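Local coordinates for FMN-dependent nitronate monooxygenase (Shewanella oneidensis, PDB 5LSM), which probably catalyses the FMN-dependent oxidation of propionate 3-nitronate by molecular oxygen to 3-oxopropanoate, with release of nitrate and nitrite, and so detoxifies nitronates, at residues A[131-136]-A[295-300]; A[183-188]-A[192-197]. All blocks are in the same frame, centred on the assembly; numbering follows the deposited sequence.

Contact 1 of 2, residues A[131-136]-A[295-300]. With FMN (flavin mononucleotide), chain I.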
ATOM      1  N   PHE A 131     -17.451 -14.116   1.679  1.00 32.25           N
ATOM      2  CA  PHE A 131     -16.625 -14.843   2.629  1.00 32.43           C
ATOM      3  C   PHE A 131     -15.329 -14.085   2.816  1.00 34.01           C
ATOM      4  O   PHE A 131     -14.829 -13.484   1.871  1.00 33.14           O
ATOM      5  CB  PHE A 131     -16.335 -16.266   2.124  1.00 32.58           C
ATOM      6  CG  PHE A 131     -17.500 -17.184   2.240  1.00 32.54           C
ATOM      7  CD1 PHE A 131     -17.948 -17.591   3.483  1.00 33.44           C
ATOM      8  CD2 PHE A 131     -18.210 -17.562   1.123  1.00 34.34           C
ATOM      9  CE1 PHE A 131     -19.065 -18.390   3.606  1.00 31.00           C
ATOM     10  CE2 PHE A 131     -19.306 -18.397   1.239  1.00 35.81           C
ATOM     11  CZ  PHE A 131     -19.733 -18.811   2.483  1.00 29.39           C
ATOM     12  N   HIS A 132     -14.839 -14.069   4.055  1.00 34.36           N
ATOM     13  CA  HIS A 132     -13.469 -13.654   4.374  1.00 37.66           C
ATOM     14  C   HIS A 132     -12.578 -14.874   4.714  1.00 33.02           C
ATOM     15  O   HIS A 132     -13.017 -15.813   5.396  1.00 33.37           O
ATOM     16  CB  HIS A 132     -13.507 -12.696   5.566  1.00 37.88           C
ATOM     17  CG  HIS A 132     -12.591 -11.525   5.438  1.00 37.51           C
ATOM     18  ND1 HIS A 132     -12.590 -10.699   4.339  1.00 36.82           N
ATOM     19  CD2 HIS A 132     -11.698 -10.996   6.307  1.00 45.15           C
ATOM     20  CE1 HIS A 132     -11.730  -9.717   4.528  1.00 37.86           C
ATOM     21  NE2 HIS A 132     -11.159  -9.885   5.707  1.00 43.60           N
ATOM     22  N   PHE A 133     -11.322 -14.806   4.289  1.00 28.28           N
ATOM     23  CA  PHE A 133     -10.351 -15.899   4.437  1.00 29.65           C
ATOM     24  C   PHE A 133     -10.684 -17.089   3.527  1.00 31.32           C
ATOM     25  O   PHE A 133     -10.637 -18.235   3.964  1.00 36.36           O
ATOM     26  CB  PHE A 133     -10.218 -16.387   5.906  1.00 28.77           C
ATOM     27  CG  PHE A 133     -10.206 -15.287   6.928  1.00 28.20           C
ATOM     28  CD1 PHE A 133      -9.296 -14.259   6.850  1.00 30.23           C
ATOM     29  CD2 PHE A 133     -11.102 -15.297   7.982  1.00 30.58           C
ATOM     30  CE1 PHE A 133      -9.309 -13.227   7.776  1.00 32.15           C
ATOM     31  CE2 PHE A 133     -11.138 -14.260   8.897  1.00 32.39           C
ATOM     32  CZ  PHE A 133     -10.218 -13.232   8.806  1.00 32.28           C
ATOM     33  N   GLY A 134     -11.000 -16.816   2.265  1.00 34.92           N
ATOM     34  CA  GLY A 134     -11.171 -17.871   1.247  1.00 33.85           C
ATOM     35  C   GLY A 134     -12.617 -18.327   1.042  1.00 31.89           C
ATOM     36  O   GLY A 134     -13.528 -17.524   0.917  1.00 31.19           O
ATOM     37  N   LEU A 135     -12.812 -19.632   0.977  1.00 32.38           N
ATOM     38  CA  LEU A 135     -14.113 -20.200   0.716  1.00 36.41           C
ATOM     39  C   LEU A 135     -14.350 -21.423   1.580  1.00 34.13           C
ATOM     40  O   LEU A 135     -13.409 -22.114   1.953  1.00 40.21           O
ATOM     41  CB  LEU A 135     -14.225 -20.595  -0.757  1.00 40.00           C
ATOM     42  CG  LEU A 135     -14.217 -19.450  -1.767  1.00 36.08           C
ATOM     43  CD1 LEU A 135     -14.080 -20.011  -3.173  1.00 35.97           C
ATOM     44  CD2 LEU A 135     -15.481 -18.607  -1.637  1.00 35.34           C
ATOM     45  N   PRO A 136     -15.619 -21.724   1.864  1.00 34.40           N
ATOM     46  CA  PRO A 136     -15.964 -23.000   2.503  1.00 35.14           C
ATOM     47  C   PRO A 136     -15.849 -24.234   1.561  1.00 36.42           C
ATOM     48  O   PRO A 136     -15.549 -24.086   0.354  1.00 36.62           O
ATOM     49  CB  PRO A 136     -17.406 -22.775   2.950  1.00 37.66           C
ATOM     50  CG  PRO A 136     -17.953 -21.770   1.986  1.00 37.19           C
ATOM     51  CD  PRO A 136     -16.807 -20.915   1.523  1.00 31.28           C
ATOM     52  N   PRO A 295      -1.570 -15.970  20.254  1.00 36.22           N
ATOM     53  CA  PRO A 295      -2.169 -17.206  19.776  1.00 36.18           C
ATOM     54  C   PRO A 295      -2.904 -17.072  18.439  1.00 38.32           C
ATOM     55  O   PRO A 295      -3.349 -15.980  18.054  1.00 29.29           O
ATOM     56  CB  PRO A 295      -3.152 -17.592  20.893  1.00 34.23           C
ATOM     57  CG  PRO A 295      -3.280 -16.391  21.760  1.00 35.92           C
ATOM     58  CD  PRO A 295      -2.016 -15.628  21.618  1.00 38.87           C
ATOM     59  N   ASP A 296      -3.100 -18.212  17.786  1.00 41.98           N
ATOM     60  CA  ASP A 296      -3.782 -18.252  16.511  1.00 43.72           C
ATOM     61  C   ASP A 296      -5.204 -17.700  16.602  1.00 41.28           C
ATOM     62  O   ASP A 296      -5.843 -17.759  17.644  1.00 39.45           O
ATOM     63  CB  ASP A 296      -3.804 -19.674  15.966  1.00 47.21           C
ATOM     64  CG  ASP A 296      -2.431 -20.163  15.564  1.00 51.63           C
ATOM     65  OD1 ASP A 296      -1.545 -19.314  15.328  1.00 44.44           O
ATOM     66  OD2 ASP A 296      -2.247 -21.399  15.482  1.00 52.82           O
ATOM     67  N   PHE A 297      -5.622 -17.069  15.511  1.00 38.56           N
ATOM     68  CA  PHE A 297      -6.971 -16.565  15.313  1.00 36.15           C
ATOM     69  C   PHE A 297      -8.031 -17.674  15.453  1.00 35.32           C
ATOM     70  O   PHE A 297      -7.892 -18.732  14.845  1.00 33.39           O
ATOM     71  CB  PHE A 297      -7.026 -15.951  13.905  1.00 34.48           C
ATOM     72  CG  PHE A 297      -8.345 -15.386  13.539  1.00 32.83           C
ATOM     73  CD1 PHE A 297      -8.711 -14.121  13.974  1.00 33.91           C
ATOM     74  CD2 PHE A 297      -9.243 -16.129  12.784  1.00 37.61           C
ATOM     75  CE1 PHE A 297      -9.956 -13.601  13.674  1.00 36.00           C
ATOM     76  CE2 PHE A 297     -10.484 -15.607  12.448  1.00 39.43           C
ATOM     77  CZ  PHE A 297     -10.838 -14.338  12.893  1.00 42.74           C
ATOM     78  N   PRO A 298      -9.119 -17.418  16.216  1.00 36.23           N
ATOM     79  CA  PRO A 298      -9.477 -16.175  16.902  1.00 40.44           C
ATOM     80  C   PRO A 298      -9.219 -16.154  18.419  1.00 39.62           C
ATOM     81  O   PRO A 298      -9.910 -15.436  19.150  1.00 36.83           O
ATOM     82  CB  PRO A 298     -10.983 -16.080  16.648  1.00 39.39           C
ATOM     83  CG  PRO A 298     -11.422 -17.496  16.683  1.00 37.03           C
ATOM     84  CD  PRO A 298     -10.299 -18.291  16.068  1.00 38.54           C
ATOM     85  N   LEU A 299      -8.192 -16.852  18.880  1.00 36.56           N
ATOM     86  CA  LEU A 299      -8.067 -17.103  20.310  1.00 35.41           C
ATOM     87  C   LEU A 299      -7.683 -15.851  21.106  1.00 35.15           C
ATOM     88  O   LEU A 299      -8.181 -15.648  22.204  1.00 42.16           O
ATOM     89  CB  LEU A 299      -7.104 -18.257  20.569  1.00 35.32           C
ATOM     90  CG  LEU A 299      -7.592 -19.554  19.920  1.00 36.80           C
ATOM     91  CD1 LEU A 299      -6.561 -20.659  19.998  1.00 34.36           C
ATOM     92  CD2 LEU A 299      -8.931 -20.002  20.503  1.00 40.23           C
ATOM     93  N   ALA A 300      -6.947 -14.942  20.483  1.00 36.04           N
ATOM     94  CA  ALA A 300      -6.289 -13.855  21.210  1.00 36.63           C
ATOM     95  C   ALA A 300      -7.250 -12.813  21.781  1.00 37.87           C
ATOM     96  O   ALA A 300      -6.906 -12.123  22.739  1.00 41.28           O
ATOM     97  CB  ALA A 300      -5.259 -13.176  20.321  1.00 34.98           C
TER
HETATM   98  N1  FMN I 401     -14.510  -7.785   5.976  1.00 45.96           N
HETATM   99  C2  FMN I 401     -15.198  -8.952   6.137  1.00 44.75           C
HETATM  100  O2  FMN I 401     -15.179  -9.809   5.218  1.00 50.31           O
HETATM  101  N3  FMN I 401     -15.885  -9.234   7.264  1.00 46.11           N
HETATM  102  C4  FMN I 401     -15.938  -8.373   8.292  1.00 43.67           C
HETATM  103  O4  FMN I 401     -16.562  -8.636   9.335  1.00 35.35           O
HETATM  104  C4A FMN I 401     -15.205  -7.096   8.183  1.00 44.97           C
HETATM  105  N5  FMN I 401     -15.254  -6.197   9.167  1.00 48.31           N
HETATM  106  C5A FMN I 401     -14.651  -5.001   9.055  1.00 50.46           C
HETATM  107  C6  FMN I 401     -14.774  -4.110  10.118  1.00 49.69           C
HETATM  108  C7  FMN I 401     -14.190  -2.861  10.059  1.00 45.30           C
HETATM  109  C7M FMN I 401     -14.331  -1.948  11.249  1.00 43.61           C
HETATM  110  C8  FMN I 401     -13.417  -2.473   8.843  1.00 41.56           C
HETATM  111  C8M FMN I 401     -12.766  -1.108   8.784  1.00 42.69           C
HETATM  112  C9  FMN I 401     -13.287  -3.368   7.772  1.00 40.78           C
HETATM  113  C9A FMN I 401     -13.880  -4.640   7.828  1.00 45.83           C
HETATM  114  N10 FMN I 401     -13.829  -5.588   6.758  1.00 47.05           N
HETATM  115  C10 FMN I 401     -14.476  -6.831   6.933  1.00 42.72           C
HETATM  116  C1' FMN I 401     -13.070  -5.348   5.517  1.00 46.15           C
HETATM  117  C2' FMN I 401     -13.912  -4.635   4.473  1.00 45.52           C
HETATM  118  O2' FMN I 401     -14.761  -5.598   3.821  1.00 46.76           O
HETATM  119  C3' FMN I 401     -13.027  -3.933   3.433  1.00 40.25           C
HETATM  120  O3' FMN I 401     -11.998  -4.828   2.994  1.00 37.97           O
HETATM  121  C4' FMN I 401     -12.331  -2.674   3.951  1.00 37.41           C
HETATM  122  O4' FMN I 401     -13.130  -1.921   4.872  1.00 31.76           O
HETATM  123  C5' FMN I 401     -11.953  -1.816   2.754  1.00 34.79           C
HETATM  124  O5' FMN I 401     -11.134  -0.714   3.136  1.00 32.72           O
HETATM  125  P   FMN I 401     -11.710   0.678   3.699  1.00 26.93           P
HETATM  126  O1P FMN I 401     -13.036   0.935   3.018  1.00 28.13           O
HETATM  127  O2P FMN I 401     -10.629   1.656   3.317  1.00 26.88           O
HETATM  128  O3P FMN I 401     -11.823   0.399   5.155  1.00 27.63           O
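F133 and F297 carry the whole of this small contact, in which the C-terminal end of strand 128-132, the fourth strand of the TIM barrel, meets the loop before helix 301-313. On the barrel side F131 comes first, its ring covered on one face by P136 CD, 3.5 Å above the plane and over the centre, so the turn folds back on its own start. H132, still on the strand, belongs to the flavin pocket: the pyrimidine carbonyl of FMN lies over one face of the imidazole, with O2 2.9 Å from H132 ND1. At the other nitrogen, NE2 is hydrogen-bonded to the carbonyl O of H182, a tie that limits rotation of the ring beside the cofactor. With an alanine here in place of H132, the flavin carbonyl would probably lose the ring it lies against, and the H182 carbonyl its imidazole donor. At F133 the backbone turns off the strand with a positive phi of 70°. Its ring takes H132 CD2 over one face, 3.5 Å above the plane and toward the rim, and also meets F71. CG of F297 stands anti to the backbone N (chi1 180°), which carries the ring out to F133. The two rings are inclined at 64° with centroids 5.4 Å apart, an oblique pairing. No hydrogen bond joins the segments. H73 and H182 meet the F297 ring edge-to-face, while R274 touches both phenylalanines. The contact itself closes on two ring carbons, F133 CE2 and F297 CE2, 3.9 Å apart.

Contact 2 of 2, residues A[183-188]-A[192-197]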
ATOM      1  N   ARG A 183      -6.819  -8.408   7.153  1.00 22.73           N
ATOM      2  CA  ARG A 183      -6.397  -8.956   5.898  1.00 24.88           C
ATOM      3  C   ARG A 183      -7.130 -10.291   5.673  1.00 29.88           C
ATOM      4  O   ARG A 183      -7.185 -11.139   6.571  1.00 31.94           O
ATOM      5  CB  ARG A 183      -4.881  -9.167   5.889  1.00 28.70           C
ATOM      6  CG  ARG A 183      -4.046  -7.945   6.273  1.00 30.43           C
ATOM      7  CD  ARG A 183      -4.429  -6.713   5.459  1.00 30.89           C
ATOM      8  NE  ARG A 183      -4.130  -6.897   4.044  1.00 28.82           N
ATOM      9  CZ  ARG A 183      -4.767  -6.303   3.037  1.00 28.55           C
ATOM     10  NH1 ARG A 183      -5.772  -5.454   3.256  1.00 26.87           N
ATOM     11  NH2 ARG A 183      -4.358  -6.528   1.791  1.00 31.82           N
ATOM     12  N   GLY A 184      -7.695 -10.459   4.474  1.00 30.74           N
ATOM     13  CA  GLY A 184      -8.470 -11.626   4.123  1.00 29.43           C
ATOM     14  C   GLY A 184      -7.657 -12.658   3.363  1.00 32.88           C
ATOM     15  O   GLY A 184      -8.226 -13.481   2.635  1.00 33.31           O
ATOM     16  N   HIS A 185      -6.332 -12.639   3.563  1.00 32.41           N
ATOM     17  CA  HIS A 185      -5.411 -13.599   2.924  1.00 30.65           C
ATOM     18  C   HIS A 185      -5.569 -15.024   3.432  1.00 30.80           C
ATOM     19  O   HIS A 185      -6.075 -15.255   4.511  1.00 38.63           O
ATOM     20  CB  HIS A 185      -3.960 -13.167   3.120  1.00 29.29           C
ATOM     21  CG  HIS A 185      -3.485 -13.268   4.531  1.00 31.36           C
ATOM     22  ND1 HIS A 185      -3.576 -12.224   5.420  1.00 29.96           N
ATOM     23  CD2 HIS A 185      -2.933 -14.294   5.215  1.00 39.45           C
ATOM     24  CE1 HIS A 185      -3.056 -12.583   6.577  1.00 30.13           C
ATOM     25  NE2 HIS A 185      -2.691 -13.846   6.492  1.00 34.98           N
ATOM     26  N   PHE A 186      -5.164 -15.991   2.626  1.00 31.07           N
ATOM     27  CA  PHE A 186      -5.401 -17.380   2.971  1.00 29.18           C
ATOM     28  C   PHE A 186      -4.474 -18.360   2.289  1.00 28.07           C
ATOM     29  O   PHE A 186      -4.435 -19.487   2.698  1.00 29.99           O
ATOM     30  CB  PHE A 186      -6.859 -17.768   2.691  1.00 29.74           C
ATOM     31  CG  PHE A 186      -7.273 -17.572   1.258  1.00 28.34           C
ATOM     32  CD1 PHE A 186      -7.074 -18.581   0.318  1.00 25.52           C
ATOM     33  CD2 PHE A 186      -7.854 -16.378   0.847  1.00 28.40           C
ATOM     34  CE1 PHE A 186      -7.431 -18.395  -1.002  1.00 25.52           C
ATOM     35  CE2 PHE A 186      -8.200 -16.180  -0.484  1.00 27.58           C
ATOM     36  CZ  PHE A 186      -7.994 -17.192  -1.405  1.00 26.06           C
ATOM     37  N   LEU A 187      -3.750 -17.955   1.245  1.00 30.37           N
ATOM     38  CA  LEU A 187      -2.731 -18.829   0.656  1.00 28.17           C
ATOM     39  C   LEU A 187      -1.361 -18.704   1.327  1.00 30.55           C
ATOM     40  O   LEU A 187      -0.572 -19.641   1.291  1.00 38.42           O
ATOM     41  CB  LEU A 187      -2.620 -18.627  -0.863  1.00 27.57           C
ATOM     42  CG  LEU A 187      -3.815 -19.119  -1.714  1.00 28.84           C
ATOM     43  CD1 LEU A 187      -3.484 -19.114  -3.196  1.00 31.63           C
ATOM     44  CD2 LEU A 187      -4.267 -20.507  -1.312  1.00 29.95           C
ATOM     45  N   SER A 188      -1.115 -17.618   2.045  1.00 33.00           N
ATOM     46  CA  SER A 188       0.214 -17.394   2.617  1.00 33.58           C
ATOM     47  C   SER A 188       0.190 -16.477   3.828  1.00 31.86           C
ATOM     48  O   SER A 188      -0.547 -15.499   3.859  1.00 36.13           O
ATOM     49  CB  SER A 188       1.137 -16.805   1.552  1.00 34.13           C
ATOM     50  OG  SER A 188       2.367 -16.368   2.107  1.00 36.37           O
ATOM     51  N   THR A 192       4.543  -9.580   3.004  1.00 38.17           N
ATOM     52  CA  THR A 192       5.232  -8.903   1.897  1.00 31.78           C
ATOM     53  C   THR A 192       4.734  -9.348   0.511  1.00 32.50           C
ATOM     54  O   THR A 192       5.152  -8.805  -0.511  1.00 29.27           O
ATOM     55  CB  THR A 192       6.763  -9.133   1.951  1.00 32.56           C
ATOM     56  OG1 THR A 192       7.068 -10.503   1.633  1.00 30.58           O
ATOM     57  CG2 THR A 192       7.327  -8.758   3.343  1.00 29.74           C
ATOM     58  N   GLU A 193       3.879 -10.365   0.465  1.00 37.90           N
ATOM     59  CA  GLU A 193       3.251 -10.763  -0.796  1.00 37.22           C
ATOM     60  C   GLU A 193       2.065  -9.871  -1.170  1.00 35.75           C
ATOM     61  O   GLU A 193       1.670  -9.804  -2.342  1.00 37.79           O
ATOM     62  CB  GLU A 193       2.839 -12.229  -0.746  1.00 37.11           C
ATOM     63  CG  GLU A 193       4.035 -13.129  -0.546  1.00 44.21           C
ATOM     64  CD  GLU A 193       3.929 -14.447  -1.264  1.00 56.17           C
ATOM     65  OE1 GLU A 193       2.855 -15.087  -1.191  1.00 67.72           O
ATOM     66  OE2 GLU A 193       4.953 -14.875  -1.836  1.00 65.11           O
ATOM     67  N   GLN A 194       1.563  -9.127  -0.194  1.00 33.05           N
ATOM     68  CA  GLN A 194       0.375  -8.313  -0.382  1.00 33.21           C
ATOM     69  C   GLN A 194       0.715  -6.922  -0.912  1.00 32.29           C
ATOM     70  O   GLN A 194       1.837  -6.443  -0.770  1.00 32.01           O
ATOM     71  CB  GLN A 194      -0.401  -8.220   0.922  1.00 32.83           C
ATOM     72  CG  GLN A 194      -0.972  -9.564   1.350  1.00 34.23           C
ATOM     73  CD  GLN A 194      -1.847  -9.460   2.582  1.00 37.00           C
ATOM     74  OE1 GLN A 194      -2.463  -8.422   2.847  1.00 33.65           O
ATOM     75  NE2 GLN A 194      -1.892 -10.530   3.359  1.00 38.13           N
ATOM     76  N   LEU A 195      -0.261  -6.315  -1.585  1.00 31.03           N
ATOM     77  CA  LEU A 195      -0.040  -5.131  -2.387  1.00 28.76           C
ATOM     78  C   LEU A 195      -1.003  -4.045  -1.971  1.00 25.65           C
ATOM     79  O   LEU A 195      -2.103  -4.322  -1.470  1.00 24.50           O
ATOM     80  CB  LEU A 195      -0.294  -5.433  -3.866  1.00 33.36           C
ATOM     81  CG  LEU A 195       0.400  -6.577  -4.610  1.00 35.12           C
ATOM     82  CD1 LEU A 195       0.303  -6.315  -6.112  1.00 35.32           C
ATOM     83  CD2 LEU A 195       1.847  -6.718  -4.204  1.00 37.46           C
ATOM     84  N   GLY A 196      -0.663  -2.817  -2.329  1.00 21.82           N
ATOM     85  CA  GLY A 196      -1.616  -1.724  -2.223  1.00 20.51           C
ATOM     86  C   GLY A 196      -2.660  -1.744  -3.316  1.00 20.73           C
ATOM     87  O   GLY A 196      -2.447  -2.309  -4.398  1.00 21.42           O
ATOM     88  N   THR A 197      -3.774  -1.070  -3.059  1.00 21.07           N
ATOM     89  CA  THR A 197      -4.889  -1.056  -4.003  1.00 23.15           C
ATOM     90  C   THR A 197      -4.455  -0.725  -5.430  1.00 24.33           C
ATOM     91  O   THR A 197      -4.906  -1.365  -6.384  1.00 28.28           O
ATOM     92  CB  THR A 197      -5.987  -0.087  -3.552  1.00 23.28           C
ATOM     93  OG1 THR A 197      -6.752  -0.703  -2.514  1.00 22.78           O
ATOM     94  CG2 THR A 197      -6.924   0.276  -4.729  1.00 27.17           C
TER
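R183 grips the side-chain carbonyl of Q194 from the side, and this pair supplies both hydrogen bonds between the segments. They lie in the long connection of the TIM barrel that runs from strand 171-175 to helix 197-207. R183 NE donates to Q194 OE1 at 2.6 Å, with an N-H...O angle of 156° and the donor in the carbonyl plane. The second bond, R183 NH2 to Q194 OE1, is 2.9 Å long and more bent; its donor is tilted 29° from that plane. Seen from the arginine, the oxygen sits at the guanidinium edge, almost in plane for both nitrogens. Bends at chi2 and chi3 of R183 curl the chain so that NE faces Q194, whose own chain extends beyond CG. Carbonyls of Q175 and G176 take further hydrogen bonds from NH2 and NH1, fixing the guanidinium beside the FMN-binding residue Q175.

Close polar approaches form a second class. The side chains of Q194 and H185 cross at about a right angle, their amide and ring planes well short of perpendicular, with Q194 NE2 3.2 Å from H185 ND1. E193 OE1 stays 3.6 Å from S188 OG without bonding to it. The serine hydroxyl pairs instead with the backbone N of D190.

The second subunit also bonds to segment 192-197: Q326 of that chain binds the backbone O of Q194, and its H264 binds T192 OG1. Since one neutral amide oxygen receives two donors from a probably charged guanidinium, the pairing is likely to polarise the Q194 carbonyl and fix the turn of its amide without a salt bridge.

In the fold
Contact 2 is buried and polar, a short-range closure within one strand-to-helix connection. Contact 1 is partly buried and apolar, and brings together segments 159 residues apart; contact 2 is nested along the chain inside the loop closed by contact 1. Their centres lie 14 Å apart, yet they touch: F133 CE1 of contact 1 is 3.2 Å from R183 O of contact 2. R274 is a shared neighbour, touching F133 and F297 and hydrogen-bonding to H185 O. Contact 1 reaches the cofactor directly through H132; contact 2 lies one shell further out, R183 being about 6 Å from FMN (nearest side-chain atoms). Segment 192-197 meets the second subunit, whereas neither segment of contact 1 does.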